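Local coordinates for protein exotoxin 5 (Staphylococcus aureus subsp. aureus COL, PDB 3R2I) that is a secreted staphylococcal superantigen-like protein of unestablished function, built from an OB-fold and a beta-grasp domain and probably acting on host immune components, at residues 62-67 and 199-204; 152-157 and 173-178. One frame throughout, in Å; residues are numbered along the deposited sequence.

Contact 1: 62-67 and 199-204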
# COMPACT_ATOMS: atom_id res chain seq x y z
N MET A 62 6.06 12.69 10.42
CA MET A 62 6.60 11.43 9.90
C MET A 62 5.59 10.78 8.94
O MET A 62 5.93 10.36 7.84
CB MET A 62 6.92 10.49 11.07
CG MET A 62 7.46 9.10 10.67
SD MET A 62 6.23 7.89 10.08
CE MET A 62 5.21 7.77 11.57
N LEU A 63 4.35 10.68 9.37
CA LEU A 63 3.29 10.12 8.53
C LEU A 63 3.18 10.89 7.21
O LEU A 63 3.13 10.29 6.16
CB LEU A 63 1.96 10.13 9.26
CG LEU A 63 1.86 9.12 10.42
CD1 LEU A 63 0.61 9.33 11.26
CD2 LEU A 63 1.96 7.67 9.89
N HIS A 64 3.18 12.21 7.28
CA HIS A 64 3.08 13.05 6.12
C HIS A 64 4.26 12.81 5.19
O HIS A 64 4.09 12.72 3.99
CB HIS A 64 3.10 14.51 6.53
CG HIS A 64 2.95 15.44 5.37
ND1 HIS A 64 4.02 15.95 4.68
CD2 HIS A 64 1.84 15.89 4.75
CE1 HIS A 64 3.58 16.68 3.67
NE2 HIS A 64 2.26 16.68 3.71
N GLN A 65 5.46 12.74 5.73
CA GLN A 65 6.61 12.48 4.88
C GLN A 65 6.51 11.10 4.28
O GLN A 65 6.69 10.93 3.09
CB GLN A 65 7.93 12.67 5.66
CG GLN A 65 9.18 12.00 5.07
CD GLN A 65 9.44 10.53 5.56
OE1 GLN A 65 10.23 9.80 4.95
NE2 GLN A 65 8.80 10.13 6.70
N TYR A 66 6.16 10.12 5.07
CA TYR A 66 6.11 8.75 4.55
C TYR A 66 5.08 8.52 3.43
O TYR A 66 5.40 8.04 2.33
CB TYR A 66 5.86 7.82 5.70
CG TYR A 66 5.89 6.39 5.29
CD1 TYR A 66 7.09 5.71 5.18
CD2 TYR A 66 4.72 5.71 5.01
CE1 TYR A 66 7.11 4.43 4.78
CE2 TYR A 66 4.74 4.42 4.65
CZ TYR A 66 5.92 3.78 4.53
OH TYR A 66 5.89 2.44 4.18
N TYR A 67 3.86 8.94 3.72
CA TYR A 67 2.77 8.79 2.79
C TYR A 67 2.73 9.77 1.60
O TYR A 67 1.82 9.65 0.77
CB TYR A 67 1.47 8.75 3.57
CG TYR A 67 1.28 7.44 4.27
CD1 TYR A 67 0.97 6.30 3.54
CD2 TYR A 67 1.40 7.32 5.65
CE1 TYR A 67 0.79 5.08 4.15
CE2 TYR A 67 1.23 6.08 6.27
CZ TYR A 67 0.92 4.99 5.52
OH TYR A 67 0.68 3.79 6.13
N LEU A 199 -4.71 15.67 5.14
CA LEU A 199 -4.39 14.74 6.19
C LEU A 199 -2.95 14.90 6.58
O LEU A 199 -2.11 15.03 5.75
CB LEU A 199 -4.67 13.31 5.76
CG LEU A 199 -4.36 12.21 6.77
CD1 LEU A 199 -5.20 12.37 7.99
CD2 LEU A 199 -4.55 10.86 6.18
N TYR A 200 -2.71 14.93 7.88
CA TYR A 200 -1.43 15.20 8.49
C TYR A 200 -0.85 16.61 8.26
O TYR A 200 0.25 16.87 8.62
CB TYR A 200 -0.40 14.14 8.16
CG TYR A 200 -0.88 12.73 8.19
CD1 TYR A 200 -1.60 12.24 9.24
CD2 TYR A 200 -0.59 11.89 7.18
CE1 TYR A 200 -2.03 10.98 9.26
CE2 TYR A 200 -1.01 10.64 7.19
CZ TYR A 200 -1.72 10.17 8.25
OH TYR A 200 -2.15 8.92 8.23
N LYS A 201 -1.59 17.50 7.64
CA LYS A 201 -1.17 18.87 7.55
C LYS A 201 -2.35 19.74 7.62
O LYS A 201 -2.61 20.44 6.73
CB LYS A 201 -0.41 19.17 6.26
CG LYS A 201 -0.96 18.53 5.01
CD LYS A 201 -0.89 19.44 3.80
CE LYS A 201 -0.36 18.71 2.57
NZ LYS A 201 -1.06 19.07 1.34
N GLY A 202 -3.09 19.68 8.68
CA GLY A 202 -4.33 20.41 8.69
C GLY A 202 -5.46 19.58 9.21
O GLY A 202 -6.04 19.86 10.20
N THR A 203 -5.76 18.52 8.51
CA THR A 203 -6.77 17.63 8.97
C THR A 203 -6.26 16.63 9.96
O THR A 203 -5.24 16.05 9.77
CB THR A 203 -7.33 16.92 7.77
OG1 THR A 203 -7.82 17.89 6.88
CG2 THR A 203 -8.41 16.01 8.11
N SER A 204 -7.01 16.45 11.01
CA SER A 204 -6.68 15.53 12.08
C SER A 204 -6.46 14.11 11.64
O SER A 204 -7.10 13.63 10.76
CB SER A 204 -7.72 15.61 13.20
OG SER A 204 -8.19 14.38 13.64

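Contact 2: 152-157 and 173-178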
# COMPACT_ATOMS: atom_id res chain seq x y z
N SER A 152 -10.41 -2.62 -12.09
CA SER A 152 -11.45 -2.65 -11.07
C SER A 152 -11.69 -1.17 -10.78
O SER A 152 -10.78 -0.35 -10.89
CB SER A 152 -11.00 -3.35 -9.78
OG SER A 152 -10.63 -4.70 -10.00
N ASN A 153 -12.90 -0.83 -10.39
CA ASN A 153 -13.25 0.55 -10.15
C ASN A 153 -14.23 0.63 -8.98
O ASN A 153 -15.39 0.96 -9.16
CB ASN A 153 -13.83 1.12 -11.44
CG ASN A 153 -14.30 2.57 -11.29
OD1 ASN A 153 -15.28 2.95 -11.93
ND2 ASN A 153 -13.68 3.34 -10.40
N PRO A 154 -13.78 0.21 -7.78
CA PRO A 154 -14.61 0.27 -6.60
C PRO A 154 -14.89 1.70 -6.17
O PRO A 154 -14.05 2.56 -6.35
CB PRO A 154 -13.77 -0.44 -5.54
CG PRO A 154 -12.40 -0.26 -5.97
CD PRO A 154 -12.48 -0.41 -7.48
N SER A 155 -16.07 1.94 -5.62
CA SER A 155 -16.40 3.30 -5.18
C SER A 155 -15.49 3.64 -4.00
O SER A 155 -15.01 2.75 -3.33
CB SER A 155 -17.87 3.40 -4.77
OG SER A 155 -18.10 2.57 -3.65
N LEU A 156 -15.24 4.93 -3.81
CA LEU A 156 -14.40 5.41 -2.72
C LEU A 156 -15.03 6.70 -2.26
O LEU A 156 -15.21 7.61 -3.07
CB LEU A 156 -12.96 5.67 -3.21
CG LEU A 156 -11.91 6.33 -2.28
CD1 LEU A 156 -11.68 5.58 -0.99
CD2 LEU A 156 -10.58 6.49 -3.03
N GLN A 157 -15.47 6.72 -1.00
CA GLN A 157 -16.08 7.90 -0.41
C GLN A 157 -15.26 8.34 0.77
O GLN A 157 -14.85 7.51 1.56
CB GLN A 157 -17.46 7.62 0.18
CG GLN A 157 -18.59 7.64 -0.76
CD GLN A 157 -19.91 7.85 -0.03
OE1 GLN A 157 -20.12 7.33 1.08
NE2 GLN A 157 -20.81 8.63 -0.64
N PHE A 173 -11.35 5.86 -8.13
CA PHE A 173 -10.25 4.99 -7.85
C PHE A 173 -10.20 3.75 -8.78
O PHE A 173 -11.09 2.93 -8.75
CB PHE A 173 -10.46 4.57 -6.38
CG PHE A 173 -9.30 3.91 -5.76
CD1 PHE A 173 -8.26 4.66 -5.27
CD2 PHE A 173 -9.26 2.54 -5.62
CE1 PHE A 173 -7.18 4.05 -4.68
CE2 PHE A 173 -8.18 1.93 -5.03
CZ PHE A 173 -7.13 2.68 -4.59
N PHE A 174 -9.17 3.63 -9.60
CA PHE A 174 -9.01 2.47 -10.48
C PHE A 174 -7.92 1.56 -9.95
O PHE A 174 -6.91 2.03 -9.45
CB PHE A 174 -8.62 2.92 -11.89
CG PHE A 174 -9.71 3.68 -12.63
CD1 PHE A 174 -10.79 3.00 -13.16
CD2 PHE A 174 -9.63 5.05 -12.82
CE1 PHE A 174 -11.80 3.67 -13.85
CE2 PHE A 174 -10.61 5.72 -13.53
CZ PHE A 174 -11.70 5.02 -14.05
N ILE A 175 -8.11 0.25 -10.03
CA ILE A 175 -7.08 -0.68 -9.59
C ILE A 175 -6.82 -1.52 -10.82
O ILE A 175 -7.73 -2.16 -11.31
CB ILE A 175 -7.54 -1.60 -8.46
CG1 ILE A 175 -8.14 -0.78 -7.32
CG2 ILE A 175 -6.35 -2.51 -8.03
CD1 ILE A 175 -8.76 -1.61 -6.22
N GLN A 176 -5.59 -1.50 -11.32
CA GLN A 176 -5.27 -2.23 -12.56
C GLN A 176 -4.68 -3.62 -12.38
O GLN A 176 -4.31 -4.28 -13.33
CB GLN A 176 -4.37 -1.38 -13.44
CG GLN A 176 -5.04 -0.01 -13.68
CD GLN A 176 -4.36 0.83 -14.73
OE1 GLN A 176 -4.20 0.41 -15.91
NE2 GLN A 176 -4.02 2.06 -14.34
N LYS A 177 -4.63 -4.08 -11.16
CA LYS A 177 -4.08 -5.37 -10.86
C LYS A 177 -5.18 -6.25 -10.37
O LYS A 177 -6.01 -5.84 -9.61
CB LYS A 177 -3.01 -5.26 -9.77
CG LYS A 177 -1.63 -4.85 -10.30
CD LYS A 177 -0.73 -4.18 -9.22
CE LYS A 177 -0.83 -2.58 -9.26
NZ LYS A 177 -2.23 -1.89 -9.35
N GLU A 178 -5.13 -7.47 -10.84
CA GLU A 178 -6.07 -8.50 -10.47
C GLU A 178 -5.88 -8.84 -8.97
O GLU A 178 -6.82 -9.01 -8.22
CB GLU A 178 -5.74 -9.66 -11.38
CG GLU A 178 -6.68 -10.77 -11.41
CD GLU A 178 -6.39 -11.66 -12.60
OE1 GLU A 178 -7.28 -11.69 -13.49
OE2 GLU A 178 -5.25 -12.18 -12.71
O HOH W 1 -14.14 4.75 -7.65

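Contact 1: 62-67 and 199-204
Leu63 and the ring of Tyr200 meet in a CH-pi contact that shows how an aromatic side chain from a loop can seat itself on a helix without any hydrogen bond between the two. CB of Leu63 stands 3.7 Å from the centroid of the Tyr200 ring and only 12° off its normal, so the methylene sits squarely over one face. The opposite face is taken by CG of Leu199, and the ring lies as a plate between the two leucines. With CG of Leu63 swung beside its own backbone N (chi1 -70°), the CD1 methyl also lies over the Leu63 face of the ring, toward its CE1-CZ rim, 3.7 Å from CE1 of Tyr200.

The remaining apolar touches are looser. CB of His64 lies 3.9 Å from CB of Tyr200, and CD2 of Tyr67 comes within 4.4 Å of CE2 of Tyr200.

Polar groups border this patch. CE of Lys201 approaches the His64 ring at its edge, 3.5 Å from NE2, a nitrogen buried here with no hydrogen-bond partner in the model. The lysine bends at chi2, chi3 and chi4, and its NZ ends 4.7 Å from NE2 of His64; a positive charge so near would be expected to disfavour protonation of the imidazole. The hydroxyl of Tyr200 is held by Leu223 O and Arg190 NH1, that of Tyr67 by Asp186 and the backbone N of Leu227, which anchors both rings at their outer ends.

Helix 57-68 thus rests on the loop that leaves helix 182-197, while His64 and Tyr67 also pack on Ile194 of that helix; helix 57-68, which precedes the first OB-fold strands in the chain, is thereby laid against the beta-grasp domain just ahead of strand 207-213.

Contact 2: 152-157 and 173-178
Pro154 CG is a bump that enters a hollow formed by the CD1 methyl of Ile175, 3.9 Å from that CG, and the edge of the Phe173 ring, near whose plane it lies. The proline and isoleucine side chains cross at about a right angle. Phe173 has its CG anti to the backbone N (chi1 -167°); the CD2 methyl of Leu156 lies 3.7 Å from CD1 of Phe173, and the ring so fits between proline and leucine on the side where Leu185 and Ile189 of helix 182-197 close over it. This is the helix-covered side of the beta-grasp domain, where the ends of strands 155-160 and 167-172 run on into a short antiparallel pairing. Ser152 and Ile175 form a single hydrogen-bonded pair there, Ser152 N to Ile175 O at 2.8 Å and Ile175 N to Ser152 O at 2.9 Å. Toward the more exposed side, Asn153 and Phe174 lie alongside each other, pointing the same way, with amide and ring planes 28° apart and ND2 over one ring face. The amide is turned so that ND2 of Asn153 donates to O of Phe173 at 3.1 Å, coming from above the carbonyl plane. Between the Ser152-Ile175 pair and the pairing of Leu156 with Glu171, a water accepts from N of Phe173; its contact with O of Pro154 is short and doubtful.

How the contacts relate
From the N terminus, the chain forms helix 57-68, winds through the OB-fold strands, and then enters the beta-grasp domain at strand 155-160. Contact 2 closes first, over a short span: strand 155-160 turns back through strand 167-172, and the loop segment 173-178 returns beside 152-157. After helix 182-197, the chain reaches 199-204 and closes contact 1 on the opening helix, with 131 residues in between. Contact 2 is therefore nested inside contact 1. Their centres are 23 Å apart and their nearest atoms about 11 Å, without touching. Contact 2 joins neighbouring parts of one domain, whereas contact 1 brings the N-terminal helix back onto the beta-grasp domain, across the whole OB-fold part of the chain; helix 182-197 borders both.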